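Local coordinates for protein cpftsy (Physcomitrella patens, PDB 4AK9) that probably serves as the chloroplast signal recognition particle receptor, a SIMIBI GTPase acting in protein transport during chloroplast biogenesis, at residues A[305-309]-A[310-314]. Numbering follows the deposited sequence.
Sequences QPFDA and QSFVD
The rings of F307 and F312 meet at a slant, their planes 50° apart and their centroids 5.5 Å from one another. CE1 of F307 does the touching, 3.6 Å from CB of F312, and CZ of F307 also sits close to CB and CG of F312. V281 of helix 280-288 touches both side chains, and F23 meets the F312 ring edge-to-face. The other flat group, the D308 carboxylate, caps helix 309-316 from the N-cap position. D308 OD2 accepts from S311 N at 3.0 Å and from S311 OG at 2.8 Å, each donor on the anti side, the amide 32° out of the carboxylate plane and the hydroxyl nearer to it. With CG anti to the backbone N (chi1 175°), the D308 side chain leans forward, beside its own carbonyl carbon, over the start of the helix, while S311 OG, beside its own backbone N, lies close to the same oxygen. D308 OD1 takes a different route: a water donates to it and accepts from Q310 N. The first helical bonds follow, F312 N to D308 O at 3.0 Å and V313 N to A309 O. One turn on, Q310 NE2 reaches D314 OD1 at 3.3 Å from above the carboxylate plane. Replacing D308 by alanine removes the carboxylate, which would probably leave S311 N and OG without their shared acceptor, the water without its anchor on this side, and the helix start prone to fray. This N-cap turns the chain from edge strand 304-306 of the GTPase-domain sheet into the C-terminal helix, where A309 and F312 pack on helix 85-101; the carboxylate, gripped by two direct donors and facing the positive end of the helix dipole, is likely to favour its ionised form.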
loop_
_atom_site.group_PDB
_atom_site.type_symbol
_atom_site.label_atom_id
_atom_site.label_comp_id
_atom_site.label_asym_id
_atom_site.label_seq_id
_atom_site.Cartn_x
_atom_site.Cartn_y
_atom_site.Cartn_z
ATOM N N GLN A 305 19.234 -12.268 -2.793
ATOM C CA GLN A 305 19.175 -13.605 -2.204
ATOM C C GLN A 305 18.068 -14.422 -2.845
ATOM O O GLN A 305 17.010 -13.881 -3.177
ATOM C CB GLN A 305 18.936 -13.505 -0.697
ATOM C CG GLN A 305 20.160 -12.969 0.060
ATOM C CD GLN A 305 21.334 -13.923 -0.068
ATOM O OE1 GLN A 305 21.174 -15.141 0.108
ATOM N NE2 GLN A 305 22.512 -13.393 -0.389
ATOM N N PRO A 306 18.307 -15.734 -3.006
ATOM C CA PRO A 306 17.271 -16.615 -3.541
ATOM C C PRO A 306 16.150 -16.707 -2.509
ATOM O O PRO A 306 16.419 -16.698 -1.306
ATOM C CB PRO A 306 17.989 -17.959 -3.703
ATOM C CG PRO A 306 19.167 -17.878 -2.731
ATOM C CD PRO A 306 19.584 -16.437 -2.754
ATOM N N PHE A 307 14.903 -16.759 -2.969
ATOM C CA PHE A 307 13.792 -16.755 -2.046
ATOM C C PHE A 307 13.506 -18.145 -1.471
ATOM O O PHE A 307 13.547 -19.154 -2.174
ATOM C CB PHE A 307 12.535 -16.207 -2.737
ATOM C CG PHE A 307 11.377 -16.025 -1.804
ATOM C CD1 PHE A 307 11.349 -14.964 -0.926
ATOM C CD2 PHE A 307 10.319 -16.931 -1.810
ATOM C CE1 PHE A 307 10.274 -14.792 -0.033
ATOM C CE2 PHE A 307 9.249 -16.755 -0.950
ATOM C CZ PHE A 307 9.234 -15.691 -0.059
ATOM N N ASP A 308 13.211 -18.206 -0.180
ATOM C CA ASP A 308 12.710 -19.433 0.424
ATOM C C ASP A 308 11.598 -19.057 1.396
ATOM O O ASP A 308 11.796 -18.214 2.269
ATOM C CB ASP A 308 13.825 -20.168 1.175
ATOM C CG ASP A 308 13.315 -21.379 1.907
ATOM O OD1 ASP A 308 12.930 -22.363 1.224
ATOM O OD2 ASP A 308 13.274 -21.367 3.162
ATOM N N ALA A 309 10.438 -19.690 1.244
ATOM C CA ALA A 309 9.242 -19.303 1.990
ATOM C C ALA A 309 9.430 -19.476 3.498
ATOM O O ALA A 309 9.095 -18.615 4.279
ATOM C CB ALA A 309 8.057 -20.113 1.514
ATOM N N GLN A 310 9.986 -20.606 3.917
ATOM C CA GLN A 310 10.220 -20.762 5.354
ATOM C C GLN A 310 11.179 -19.706 5.940
ATOM O O GLN A 310 10.913 -19.143 7.003
ATOM C CB GLN A 310 10.667 -22.185 5.691
ATOM C CG GLN A 310 10.544 -22.504 7.177
ATOM C CD GLN A 310 9.139 -22.299 7.717
ATOM O OE1 GLN A 310 8.190 -22.981 7.309
ATOM N NE2 GLN A 310 8.993 -21.341 8.646
ATOM N N SER A 311 12.282 -19.435 5.253
ATOM C CA SER A 311 13.235 -18.425 5.730
ATOM C C SER A 311 12.592 -17.056 5.815
ATOM O O SER A 311 12.861 -16.282 6.740
ATOM C CB SER A 311 14.414 -18.323 4.767
ATOM O OG SER A 311 14.956 -19.620 4.550
ATOM N N PHE A 312 11.753 -16.749 4.835
ATOM C CA PHE A 312 11.073 -15.464 4.819
ATOM C C PHE A 312 10.143 -15.347 6.018
ATOM O O PHE A 312 10.130 -14.320 6.718
ATOM C CB PHE A 312 10.299 -15.318 3.502
ATOM C CG PHE A 312 9.415 -14.112 3.439
ATOM C CD1 PHE A 312 9.947 -12.847 3.222
ATOM C CD2 PHE A 312 8.030 -14.242 3.596
ATOM C CE1 PHE A 312 9.095 -11.721 3.165
ATOM C CE2 PHE A 312 7.173 -13.111 3.535
ATOM C CZ PHE A 312 7.729 -11.857 3.308
ATOM N N VAL A 313 9.369 -16.402 6.279
ATOM C CA VAL A 313 8.411 -16.342 7.367
ATOM C C VAL A 313 9.170 -16.195 8.695
ATOM O O VAL A 313 8.791 -15.390 9.568
ATOM C CB VAL A 313 7.470 -17.584 7.395
ATOM C CG1 VAL A 313 6.594 -17.566 8.658
ATOM C CG2 VAL A 313 6.585 -17.600 6.132
ATOM N N ASP A 314 10.261 -16.936 8.831
ATOM C CA ASP A 314 11.110 -16.802 10.028
ATOM C C ASP A 314 11.765 -15.415 10.197
ATOM O O ASP A 314 12.041 -14.977 11.315
ATOM C CB ASP A 314 12.180 -17.885 10.037
ATOM C CG ASP A 314 11.594 -19.282 10.232
ATOM O OD1 ASP A 314 10.481 -19.408 10.794
ATOM O OD2 ASP A 314 12.269 -20.250 9.818
HETATM O O HOH W 1 10.473 -23.164 2.492
#